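Local coordinates for protein FAD-dependent pyridine nucleotide-disulphide oxidoreductase (Desulfovibrio vulgaris, PDB 3IWA) that probably catalyses FAD-dependent electron transfer from NADH or NADPH, as a homodimeric member of the pyridine nucleotide-disulphide oxidoreductase family, at residues L117-G122 and P287-G292; V278-R283 and D330-G335; P299-G304 and G335-W340; G363-N368 and V392-R397. One frame throughout, in Å; residues are numbered along the deposited sequence.

Overall arrangement
From the N terminus, the chain builds strand 116-119, makes the second parallel sheet and returns; contact 1 closes that long excursion by laying 287-292 beside 117-122. In contact 2 the loop before strand 289-291 (278-283) meets the loop after helix 314-326 (330-335), so contacts 1 and 2 cross, and they touch where A291 N lies 3.1 Å from M282 O. Contact 3 joins the end of strand 296-299 (299-304) to the loop before strand 340-343 (335-340), crosses contact 2 in turn and shares G335 with it; both also touch the second subunit. Contact 4, a short closure in the dimerisation domain, follows in series, about 17 Å from contact 3 between centres, and meets it through Y364.

Contact 1: residues L117-G122 and P287-G292; sequences LVLALG and PDIFAG
The F290 ring has the carbonyl oxygen of L117 at its edge, near the ring plane, with L117 O 4.0 Å from F290 CD1. Beyond the two segments, I322 and L326 of helix 314-326 and the side chain of R283 also pack on F290. V118 shares that side of the sheet and the same helix, its CG2 4.4 Å from F290 CB. On the other face L117, I289, L119 and A291 gather. L117 and I289 lie alongside one another and point the same way; the L117 CG stands opposite the backbone N (chi1 -174°), and its CD2 comes within 4.2 Å of I289 CD1. L119 approaches I289 at a slant, its CD1 3.8 Å from I289 CG2, the branch of I289 that its first torsion turns toward L119. V7, I9 and I92 extend this apolar layer beyond L117 and L119.

The backbones run parallel and are joined by successive bonds: L117 N to D288 O, F290 N to L117 O, and L119 N to F290 O at 2.8 Å. The last link, G292 N to L119 O, is weak at 3.4 Å, where the strands begin to part; a water then bridges G122 N and G292 O. At the other end the D288 carboxylate turns away to a salt bridge with K116 and a hydrogen bond with H97. Strand 289-291 thus forms an outer strand of the five-stranded parallel sheet next to 116-119, in the strand order 3-2-1-4-5 of a Rossmann-like dinucleotide-binding domain, consistent with the FAD-binding domain of this family.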
loop_
_atom_site.group_PDB
_atom_site.type_symbol
_atom_site.label_atom_id
_atom_site.label_comp_id
_atom_site.label_asym_id
_atom_site.label_seq_id
_atom_site.Cartn_x
_atom_site.Cartn_y
_atom_site.Cartn_z
ATOM N N LEU A 117 19.620 -12.148 27.734
ATOM C CA LEU A 117 18.460 -11.528 28.386
ATOM C C LEU A 117 17.635 -10.692 27.391
ATOM O O LEU A 117 18.177 -10.005 26.522
ATOM C CB LEU A 117 18.946 -10.619 29.513
ATOM C CG LEU A 117 17.954 -9.947 30.471
ATOM C CD1 LEU A 117 17.053 -10.948 31.242
ATOM C CD2 LEU A 117 18.735 -9.061 31.443
ATOM N N VAL A 118 16.323 -10.743 27.529
ATOM C CA VAL A 118 15.467 -9.851 26.771
ATOM C C VAL A 118 14.676 -8.945 27.720
ATOM O O VAL A 118 13.942 -9.442 28.552
ATOM C CB VAL A 118 14.457 -10.617 25.874
ATOM C CG1 VAL A 118 13.406 -9.618 25.227
ATOM C CG2 VAL A 118 15.173 -11.443 24.838
ATOM N N LEU A 119 14.813 -7.632 27.531
ATOM C CA LEU A 119 14.063 -6.639 28.255
ATOM C C LEU A 119 12.825 -6.171 27.481
ATOM O O LEU A 119 12.915 -5.492 26.492
ATOM C CB LEU A 119 14.978 -5.474 28.619
ATOM C CG LEU A 119 16.254 -5.849 29.414
ATOM C CD1 LEU A 119 17.086 -4.640 29.727
ATOM C CD2 LEU A 119 15.881 -6.567 30.707
ATOM N N ALA A 120 11.656 -6.592 27.938
ATOM C CA ALA A 120 10.397 -6.166 27.372
ATOM C C ALA A 120 9.646 -5.422 28.452
ATOM O O ALA A 120 8.625 -5.878 28.918
ATOM C CB ALA A 120 9.608 -7.372 26.912
ATOM N N LEU A 121 10.181 -4.286 28.851
ATOM C CA LEU A 121 9.751 -3.629 30.056
ATOM C C LEU A 121 8.560 -2.727 29.879
ATOM O O LEU A 121 8.021 -2.267 30.870
ATOM C CB LEU A 121 10.895 -2.804 30.656
ATOM C CG LEU A 121 12.202 -3.553 30.883
ATOM C CD1 LEU A 121 13.218 -2.601 31.427
ATOM C CD2 LEU A 121 12.002 -4.715 31.801
ATOM N N GLY A 122 8.153 -2.441 28.642
ATOM C CA GLY A 122 6.960 -1.618 28.422
ATOM C C GLY A 122 7.148 -0.172 28.870
ATOM O O GLY A 122 8.272 0.320 29.027
ATOM N N PRO A 287 25.953 -6.649 24.619
ATOM C CA PRO A 287 25.631 -7.480 23.456
ATOM C C PRO A 287 24.867 -8.761 23.773
ATOM O O PRO A 287 24.334 -9.379 22.868
ATOM C CB PRO A 287 27.008 -7.781 22.817
ATOM C CG PRO A 287 28.022 -7.473 23.848
ATOM C CD PRO A 287 27.409 -6.429 24.755
ATOM N N ASP A 288 24.770 -9.126 25.042
ATOM C CA ASP A 288 23.965 -10.290 25.455
ATOM C C ASP A 288 22.556 -9.898 25.917
ATOM O O ASP A 288 21.749 -10.742 26.294
ATOM C CB ASP A 288 24.715 -11.076 26.560
ATOM C CG ASP A 288 26.065 -11.675 26.055
ATOM O OD1 ASP A 288 26.112 -12.169 24.904
ATOM O OD2 ASP A 288 27.067 -11.639 26.804
ATOM N N ILE A 289 22.260 -8.609 25.859
ATOM C CA ILE A 289 20.968 -8.118 26.300
ATOM C C ILE A 289 20.252 -7.388 25.176
ATOM O O ILE A 289 20.766 -6.406 24.658
ATOM C CB ILE A 289 21.109 -7.177 27.488
ATOM C CG1 ILE A 289 21.848 -7.907 28.647
ATOM C CG2 ILE A 289 19.732 -6.699 27.910
ATOM C CD1 ILE A 289 22.043 -7.063 29.894
ATOM N N PHE A 290 19.060 -7.884 24.838
ATOM C CA PHE A 290 18.203 -7.304 23.811
ATOM C C PHE A 290 17.074 -6.565 24.514
ATOM O O PHE A 290 16.781 -6.870 25.643
ATOM C CB PHE A 290 17.594 -8.391 22.887
ATOM C CG PHE A 290 18.626 -9.229 22.134
ATOM C CD1 PHE A 290 19.165 -10.378 22.713
ATOM C CD2 PHE A 290 19.029 -8.873 20.859
ATOM C CE1 PHE A 290 20.110 -11.137 22.039
ATOM C CE2 PHE A 290 19.977 -9.612 20.161
ATOM C CZ PHE A 290 20.525 -10.749 20.736
ATOM N N ALA A 291 16.435 -5.634 23.795
ATOM C CA ALA A 291 15.327 -4.828 24.262
ATOM C C ALA A 291 14.466 -4.466 23.055
ATOM O O ALA A 291 14.972 -4.294 21.959
ATOM C CB ALA A 291 15.842 -3.550 24.947
ATOM N N GLY A 292 13.165 -4.370 23.257
ATOM C CA GLY A 292 12.268 -3.843 22.236
ATOM C C GLY A 292 10.963 -3.321 22.815
ATOM O O GLY A 292 10.770 -3.316 24.033
HETATM O O HOH W 1 8.654 -3.095 25.983
#

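Contact 2: residues V278-R283 and D330-G335; sequences VDTRMR and DATFPG
R281 forms a side-on, two-nitrogen salt bridge with the carboxylate of D330. Its chain bends at chi2 (77°) and then runs extended, bringing NE to 2.8 Å from D330 OD1 and NH2 to 2.9 Å from D330 OD2. The two planes are 24° apart: NE meets OD1 from above the carboxylate plane, and NH2 meets OD2 on the syn side but also tilted out of that plane. D330 presents the pair of oxygens with its CG swung opposite the backbone N (chi1 -163°). One guanidinium face carries a methyl group, T332 CG2, 3.5 Å above the plane and over its centre; the T332 hydroxyl bonds instead to E430 of the second subunit. A water joins D330 OD1 to the NH2 of R283, giving the carboxylate a second, looser link to an arginine.

R281 is a central residue of a type I turn from D279 to M282, in the loop leading to strand 289-291, and across the loops the F333 N donates to T280 O at 2.8 Å. D279 OD1 braces this turn by accepting from R283 N and, weakly, from R281 N. T280 and T332 run side by side, with T280 OG1 3.8 Å from T332 CG2.

M282 folds back at both chi2 and chi3 and crosses F333 at a slant. Its SD lies 4.0 Å from F333 CB and 5.3 Å from the ring centroid, an oblique Met-aromatic contact, while Q318 of helix 314-326 packs on both residues.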
loop_
_atom_site.group_PDB
_atom_site.type_symbol
_atom_site.label_atom_id
_atom_site.label_comp_id
_atom_site.label_asym_id
_atom_site.label_seq_id
_atom_site.Cartn_x
_atom_site.Cartn_y
_atom_site.Cartn_z
ATOM N N VAL A 278 19.130 0.794 21.338
ATOM C CA VAL A 278 19.473 -0.476 20.698
ATOM C C VAL A 278 19.992 -0.301 19.271
ATOM O O VAL A 278 19.637 0.640 18.566
ATOM C CB VAL A 278 18.267 -1.414 20.683
ATOM C CG1 VAL A 278 17.848 -1.724 22.122
ATOM C CG2 VAL A 278 17.122 -0.801 19.898
ATOM N N ASP A 279 20.817 -1.246 18.829
ATOM C CA ASP A 279 21.221 -1.284 17.438
ATOM C C ASP A 279 20.131 -1.971 16.602
ATOM O O ASP A 279 19.074 -2.355 17.134
ATOM C CB ASP A 279 22.600 -1.948 17.297
ATOM C CG ASP A 279 22.579 -3.451 17.486
ATOM O OD1 ASP A 279 21.489 -4.073 17.588
ATOM O OD2 ASP A 279 23.704 -4.017 17.546
ATOM N N THR A 280 20.390 -2.162 15.314
ATOM C CA THR A 280 19.344 -2.659 14.443
ATOM C C THR A 280 19.097 -4.127 14.641
ATOM O O THR A 280 18.098 -4.629 14.158
ATOM C CB THR A 280 19.641 -2.425 12.967
ATOM O OG1 THR A 280 20.791 -3.171 12.641
ATOM C CG2 THR A 280 19.887 -0.959 12.688
ATOM N N ARG A 281 19.992 -4.815 15.351
ATOM C CA ARG A 281 19.754 -6.215 15.745
ATOM C C ARG A 281 18.917 -6.323 17.037
ATOM O O ARG A 281 18.651 -7.423 17.519
ATOM C CB ARG A 281 21.086 -6.957 15.934
ATOM C CG ARG A 281 21.703 -7.516 14.691
ATOM C CD ARG A 281 22.376 -6.454 13.844
ATOM N NE ARG A 281 22.919 -7.042 12.613
ATOM C CZ ARG A 281 23.459 -6.337 11.609
ATOM N NH1 ARG A 281 23.560 -5.013 11.689
ATOM N NH2 ARG A 281 23.915 -6.955 10.521
ATOM N N MET A 282 18.531 -5.157 17.567
ATOM C CA MET A 282 17.809 -4.972 18.826
ATOM C C MET A 282 18.654 -5.232 20.081
ATOM O O MET A 282 18.112 -5.418 21.170
ATOM C CB MET A 282 16.474 -5.732 18.839
ATOM C CG MET A 282 15.521 -5.401 17.644
ATOM S SD MET A 282 15.114 -3.667 17.296
ATOM C CE MET A 282 14.180 -3.298 18.783
ATOM N N ARG A 283 19.977 -5.164 19.939
ATOM C CA ARG A 283 20.921 -5.279 21.043
ATOM C C ARG A 283 21.130 -3.965 21.753
ATOM O O ARG A 283 21.390 -2.965 21.109
ATOM C CB ARG A 283 22.310 -5.713 20.546
ATOM C CG ARG A 283 22.399 -7.146 20.051
ATOM C CD ARG A 283 23.849 -7.609 19.884
ATOM N NE ARG A 283 23.879 -9.066 19.810
ATOM C CZ ARG A 283 23.768 -9.770 18.683
ATOM N NH1 ARG A 283 23.753 -11.102 18.735
ATOM N NH2 ARG A 283 23.653 -9.148 17.513
ATOM N N ASP A 330 21.189 -13.141 12.354
ATOM C CA ASP A 330 21.588 -11.748 12.191
ATOM C C ASP A 330 20.468 -10.996 11.453
ATOM O O ASP A 330 20.694 -10.256 10.507
ATOM C CB ASP A 330 22.923 -11.676 11.455
ATOM C CG ASP A 330 23.610 -10.326 11.587
ATOM O OD1 ASP A 330 23.610 -9.729 12.690
ATOM O OD2 ASP A 330 24.171 -9.864 10.571
ATOM N N ALA A 331 19.248 -11.231 11.903
ATOM C CA ALA A 331 18.086 -10.445 11.500
ATOM C C ALA A 331 18.150 -8.982 12.015
ATOM O O ALA A 331 18.619 -8.724 13.123
ATOM C CB ALA A 331 16.786 -11.152 11.992
ATOM N N THR A 332 17.672 -8.046 11.182
ATOM C CA THR A 332 17.668 -6.614 11.488
ATOM C C THR A 332 16.288 -5.955 11.416
ATOM O O THR A 332 15.411 -6.393 10.697
ATOM C CB THR A 332 18.616 -5.845 10.549
ATOM O OG1 THR A 332 18.165 -5.977 9.198
ATOM C CG2 THR A 332 20.038 -6.379 10.664
ATOM N N PHE A 333 16.119 -4.908 12.200
ATOM C CA PHE A 333 14.913 -4.066 12.209
ATOM C C PHE A 333 15.428 -2.641 12.118
ATOM O O PHE A 333 16.133 -2.182 13.017
ATOM C CB PHE A 333 14.105 -4.274 13.482
ATOM C CG PHE A 333 12.779 -3.628 13.446
ATOM C CD1 PHE A 333 11.700 -4.252 12.837
ATOM C CD2 PHE A 333 12.602 -2.360 13.969
ATOM C CE1 PHE A 333 10.474 -3.620 12.785
ATOM C CE2 PHE A 333 11.393 -1.744 13.913
ATOM C CZ PHE A 333 10.335 -2.359 13.334
ATOM N N PRO A 334 15.139 -1.943 10.999
ATOM C CA PRO A 334 15.849 -0.694 10.668
ATOM C C PRO A 334 15.433 0.550 11.459
ATOM O O PRO A 334 16.185 1.536 11.533
ATOM C CB PRO A 334 15.513 -0.484 9.186
ATOM C CG PRO A 334 14.117 -1.100 9.024
ATOM C CD PRO A 334 14.178 -2.341 9.953
ATOM N N GLY A 335 14.236 0.509 12.026
ATOM C CA GLY A 335 13.621 1.690 12.621
ATOM C C GLY A 335 12.171 1.733 12.206
ATOM O O GLY A 335 11.617 0.724 11.806
HETATM O O HOH W 2 23.424 -11.209 14.966
#

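Contact 3: residues P299-G304 and G335-W340; sequences PNLVTG and GAVGSW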
loop_
_atom_site.group_PDB
_atom_site.type_symbol
_atom_site.label_atom_id
_atom_site.label_comp_id
_atom_site.label_asym_id
_atom_site.label_seq_id
_atom_site.Cartn_x
_atom_site.Cartn_y
_atom_site.Cartn_z
ATOM N N PRO A 299 15.727 4.418 15.199
ATOM C CA PRO A 299 15.801 5.528 14.247
ATOM C C PRO A 299 14.448 5.882 13.643
ATOM O O PRO A 299 13.690 4.990 13.233
ATOM C CB PRO A 299 16.715 4.985 13.157
ATOM C CG PRO A 299 17.498 3.903 13.812
ATOM C CD PRO A 299 16.535 3.278 14.752
ATOM N N ASN A 300 14.120 7.162 13.632
ATOM C CA ASN A 300 12.972 7.600 12.889
ATOM C C ASN A 300 13.423 7.569 11.447
ATOM O O ASN A 300 14.344 8.285 11.108
ATOM C CB ASN A 300 12.572 9.018 13.306
ATOM C CG ASN A 300 11.345 9.525 12.570
ATOM O OD1 ASN A 300 11.325 9.604 11.348
ATOM N ND2 ASN A 300 10.332 9.859 13.308
ATOM N N LEU A 301 12.817 6.747 10.592
ATOM C CA LEU A 301 13.316 6.670 9.199
ATOM C C LEU A 301 12.980 7.870 8.275
ATOM O O LEU A 301 13.421 7.905 7.132
ATOM C CB LEU A 301 12.934 5.343 8.544
ATOM C CG LEU A 301 13.443 4.115 9.317
ATOM C CD1 LEU A 301 12.761 2.881 8.780
ATOM C CD2 LEU A 301 14.947 3.956 9.236
ATOM N N VAL A 302 12.190 8.828 8.742
ATOM C CA VAL A 302 11.895 10.012 7.934
ATOM C C VAL A 302 12.881 11.084 8.341
ATOM O O VAL A 302 13.542 11.667 7.479
ATOM C CB VAL A 302 10.489 10.566 8.125
ATOM C CG1 VAL A 302 10.378 11.977 7.448
ATOM C CG2 VAL A 302 9.430 9.613 7.575
ATOM N N THR A 303 13.003 11.326 9.645
ATOM C CA THR A 303 13.869 12.395 10.129
ATOM C C THR A 303 15.337 12.045 10.172
ATOM O O THR A 303 16.164 12.933 10.225
ATOM C CB THR A 303 13.518 12.833 11.550
ATOM O OG1 THR A 303 13.766 11.755 12.455
ATOM C CG2 THR A 303 12.085 13.263 11.642
ATOM N N GLY A 304 15.661 10.753 10.195
ATOM C CA GLY A 304 17.047 10.299 10.325
ATOM C C GLY A 304 17.574 10.471 11.742
ATOM O O GLY A 304 18.766 10.339 12.000
ATOM N N GLY A 335 14.236 0.509 12.026
ATOM C CA GLY A 335 13.621 1.690 12.621
ATOM C C GLY A 335 12.171 1.733 12.206
ATOM O O GLY A 335 11.617 0.724 11.806
ATOM N N ALA A 336 11.577 2.919 12.243
ATOM C CA ALA A 336 10.177 3.075 11.927
ATOM C C ALA A 336 9.882 4.439 11.316
ATOM O O ALA A 336 10.682 5.393 11.458
ATOM C CB ALA A 336 9.346 2.855 13.155
ATOM N N VAL A 337 8.742 4.504 10.619
ATOM C CA VAL A 337 8.170 5.759 10.189
ATOM C C VAL A 337 6.865 6.130 10.903
ATOM O O VAL A 337 6.395 7.246 10.729
ATOM C CB VAL A 337 7.956 5.800 8.647
ATOM C CG1 VAL A 337 9.295 5.551 7.929
ATOM C CG2 VAL A 337 6.886 4.823 8.208
ATOM N N GLY A 338 6.275 5.231 11.682
ATOM C CA GLY A 338 5.103 5.598 12.498
ATOM C C GLY A 338 3.707 5.423 11.880
ATOM O O GLY A 338 2.794 6.177 12.157
ATOM N N SER A 339 3.537 4.417 11.050
ATOM C CA SER A 339 2.250 4.108 10.487
ATOM C C SER A 339 1.199 3.844 11.557
ATOM O O SER A 339 1.488 3.226 12.561
ATOM C CB SER A 339 2.407 2.867 9.622
ATOM O OG SER A 339 3.448 3.062 8.698
ATOM N N TRP A 340 -0.032 4.257 11.327
ATOM C CA TRP A 340 -1.081 4.088 12.335
ATOM C C TRP A 340 -2.445 4.108 11.656
ATOM O O TRP A 340 -2.583 4.583 10.542
ATOM C CB TRP A 340 -1.011 5.196 13.409
ATOM C CG TRP A 340 -1.171 6.582 12.832
ATOM C CD1 TRP A 340 -0.193 7.363 12.317
ATOM C CD2 TRP A 340 -2.396 7.311 12.654
ATOM N NE1 TRP A 340 -0.731 8.552 11.842
ATOM C CE2 TRP A 340 -2.087 8.509 12.004
ATOM C CE3 TRP A 340 -3.736 7.030 12.923
ATOM C CZ2 TRP A 340 -3.070 9.469 11.689
ATOM C CZ3 TRP A 340 -4.691 7.972 12.602
ATOM C CH2 TRP A 340 -4.350 9.184 12.015
#
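Two backbone hydrogen bonds join the chains through A336: its N donates to P299 O at 3.1 Å, and its O accepts from L301 N at 2.7 Å. A336 thus uses both of its peptide groups on the residues flanking N300, forming a single bridge, supported by CA-H...O contacts from G335 to P299 O and from N300 to A336 O. G335 has no side chain, and its CA comes within 3.4 Å of P299 O.

Apolar packing centres on L301. Its CB meets V337 CG1 at 3.7 Å, while its CD1 lies over the peptide between G335 and A336, 3.7 Å from A336 N. The V337 CG1 branch, opposite the carbonyl carbon (chi1 -57°), also meets V302 CG2 at 4.1 Å, the two valines crossing at about a right angle.

The N300 amide oxygen turns back on its own segment. N300 OD1 accepts from V302 N in its carbonyl plane and from T303 N, 46° above that plane, both at 2.9 Å. These two bonds hold the amide in place and round off the turn that begins at N300.

Across the dimer, E436 of the second subunit accepts from V337 N and G338 N through its two carboxylate oxygens. An Asx turn and the wider Asx motif at N300 thus follow directly on a single beta bridge, N300 with A336, between the end of strand 296-299 and the loop that leads into strand 340-343.

Contact 4: residues G363-N368 and V392-R397; sequences GYDAVN and VDRPTR
V367 and V392 form an antiparallel hydrogen-bonded pair, with V367 N donating to V392 O at 3.0 Å and V392 N returning a bond to V367 O at 3.1 Å. Next to it A366 and D393 make the non-hydrogen-bonded pair, where A366 CA approaches V392 O. A third backbone bond, R394 N to D365 O at 3.0 Å, lies just past the strand ends; D365 is at the centre of an inverse gamma turn there.

Among the polar and charged groups, D365 swings its CG opposite the backbone N (chi1 -180°) and crosses the R394 chain at a slant. Its OD2 touches R394 CB at 3.7 Å, but OD1 stays 4.0 Å from R394 NE, too long for a salt bridge, with the carboxylate and guanidinium planes 47° apart. D393 OD1 sits at the edge of the Y364 ring, near its plane and 3.7 Å from CD1; ring and carboxylate stand nearly perpendicular, 77° apart. The other oxygen, D393 OD2, accepts from T396 OG1 at 2.7 Å on its anti lone pair, drawing the following turn back onto the strand.

Apolar packing is made by V367, whose CG1 lies 4.4 Å from V392 CB and also meets R394 CG. The same methyl lies over one face of the R394 guanidinium. L461 of helix 449-461 packs on V367, V392 and R394.

The backbone bonds therefore fix how these two strands of the dimerisation-domain sheet meet, whereas the D365 and R394 charges, on exposed side chains, probably add only a modest and partly screened attraction.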
loop_
_atom_site.group_PDB
_atom_site.type_symbol
_atom_site.label_atom_id
_atom_site.label_comp_id
_atom_site.label_asym_id
_atom_site.label_seq_id
_atom_site.Cartn_x
_atom_site.Cartn_y
_atom_site.Cartn_z
ATOM N N GLY A 363 11.628 21.740 12.113
ATOM C CA GLY A 363 12.262 22.770 11.310
ATOM C C GLY A 363 12.382 22.504 9.814
ATOM O O GLY A 363 13.272 23.050 9.169
ATOM N N TYR A 364 11.522 21.650 9.255
ATOM C CA TYR A 364 11.434 21.534 7.794
ATOM C C TYR A 364 10.581 22.680 7.316
ATOM O O TYR A 364 9.579 23.021 7.957
ATOM C CB TYR A 364 10.766 20.207 7.309
ATOM C CG TYR A 364 11.602 18.985 7.532
ATOM C CD1 TYR A 364 12.609 18.628 6.647
ATOM C CD2 TYR A 364 11.403 18.199 8.663
ATOM C CE1 TYR A 364 13.397 17.512 6.883
ATOM C CE2 TYR A 364 12.176 17.104 8.906
ATOM C CZ TYR A 364 13.165 16.761 8.025
ATOM O OH TYR A 364 13.904 15.654 8.330
ATOM N N ASP A 365 10.958 23.242 6.184
ATOM C CA ASP A 365 10.097 24.142 5.449
ATOM C C ASP A 365 9.014 23.316 4.727
ATOM O O ASP A 365 9.065 23.104 3.534
ATOM C CB ASP A 365 10.973 24.946 4.467
ATOM C CG ASP A 365 10.179 25.955 3.609
ATOM O OD1 ASP A 365 8.973 26.185 3.857
ATOM O OD2 ASP A 365 10.805 26.500 2.669
ATOM N N ALA A 366 8.016 22.858 5.469
ATOM C CA ALA A 366 7.086 21.863 4.968
ATOM C C ALA A 366 5.795 22.475 4.540
ATOM O O ALA A 366 5.379 23.473 5.083
ATOM C CB ALA A 366 6.799 20.846 6.038
ATOM N N VAL A 367 5.121 21.825 3.601
ATOM C CA VAL A 367 3.803 22.250 3.192
ATOM C C VAL A 367 2.843 21.072 3.236
ATOM O O VAL A 367 3.194 19.951 2.908
ATOM C CB VAL A 367 3.832 22.934 1.789
ATOM C CG1 VAL A 367 5.003 22.459 0.968
ATOM C CG2 VAL A 367 2.581 22.668 1.036
ATOM N N ASN A 368 1.635 21.342 3.678
ATOM C CA ASN A 368 0.588 20.374 3.733
ATOM C C ASN A 368 -0.316 20.540 2.515
ATOM O O ASN A 368 -0.988 21.564 2.365
ATOM C CB ASN A 368 -0.225 20.602 5.001
ATOM C CG ASN A 368 -0.977 19.368 5.463
ATOM O OD1 ASN A 368 -2.113 19.464 5.908
ATOM N ND2 ASN A 368 -0.343 18.214 5.395
ATOM N N VAL A 392 5.220 17.637 2.594
ATOM C CA VAL A 392 6.318 17.723 1.632
ATOM C C VAL A 392 7.357 18.736 2.073
ATOM O O VAL A 392 7.015 19.850 2.469
ATOM C CB VAL A 392 5.769 18.164 0.255
ATOM C CG1 VAL A 392 6.895 18.342 -0.735
ATOM C CG2 VAL A 392 4.738 17.171 -0.247
ATOM N N ASP A 393 8.631 18.381 1.972
ATOM C CA ASP A 393 9.666 19.334 2.221
ATOM C C ASP A 393 9.915 20.183 0.972
ATOM O O ASP A 393 10.278 19.635 -0.049
ATOM C CB ASP A 393 10.967 18.630 2.576
ATOM C CG ASP A 393 12.075 19.612 2.953
ATOM O OD1 ASP A 393 11.753 20.570 3.676
ATOM O OD2 ASP A 393 13.242 19.413 2.554
ATOM N N ARG A 394 9.772 21.502 1.064
ATOM C CA ARG A 394 9.974 22.378 -0.111
ATOM C C ARG A 394 11.296 22.211 -0.856
ATOM O O ARG A 394 11.287 21.902 -2.044
ATOM C CB ARG A 394 9.765 23.859 0.224
ATOM C CG ARG A 394 8.351 24.368 -0.038
ATOM C CD ARG A 394 8.285 25.907 -0.161
ATOM N NE ARG A 394 7.010 26.390 0.371
ATOM C CZ ARG A 394 5.895 26.599 -0.344
ATOM N NH1 ARG A 394 5.862 26.407 -1.668
ATOM N NH2 ARG A 394 4.788 27.032 0.279
ATOM N N PRO A 395 12.433 22.418 -0.184
ATOM C CA PRO A 395 13.703 22.387 -0.931
ATOM C C PRO A 395 14.174 21.057 -1.513
ATOM O O PRO A 395 14.939 21.041 -2.488
ATOM C CB PRO A 395 14.747 22.866 0.090
ATOM C CG PRO A 395 14.012 23.062 1.403
ATOM C CD PRO A 395 12.555 23.109 1.110
ATOM N N THR A 396 13.801 19.951 -0.899
ATOM C CA THR A 396 14.241 18.632 -1.385
ATOM C C THR A 396 13.158 17.959 -2.224
ATOM O O THR A 396 13.428 17.024 -2.951
ATOM C CB THR A 396 14.524 17.719 -0.209
ATOM O OG1 THR A 396 13.332 17.617 0.594
ATOM C CG2 THR A 396 15.694 18.284 0.632
ATOM N N ARG A 397 11.932 18.446 -2.078
ATOM C CA ARG A 397 10.744 17.799 -2.589
ATOM C C ARG A 397 10.491 16.425 -1.925
ATOM O O ARG A 397 9.790 15.610 -2.477
ATOM C CB ARG A 397 10.799 17.671 -4.119
ATOM C CG ARG A 397 10.982 18.982 -4.856
ATOM C CD ARG A 397 11.160 18.768 -6.397
ATOM N NE ARG A 397 9.903 18.445 -7.083
ATOM C CZ ARG A 397 8.991 19.337 -7.486
ATOM N NH1 ARG A 397 9.144 20.652 -7.271
ATOM N NH2 ARG A 397 7.896 18.927 -8.104
#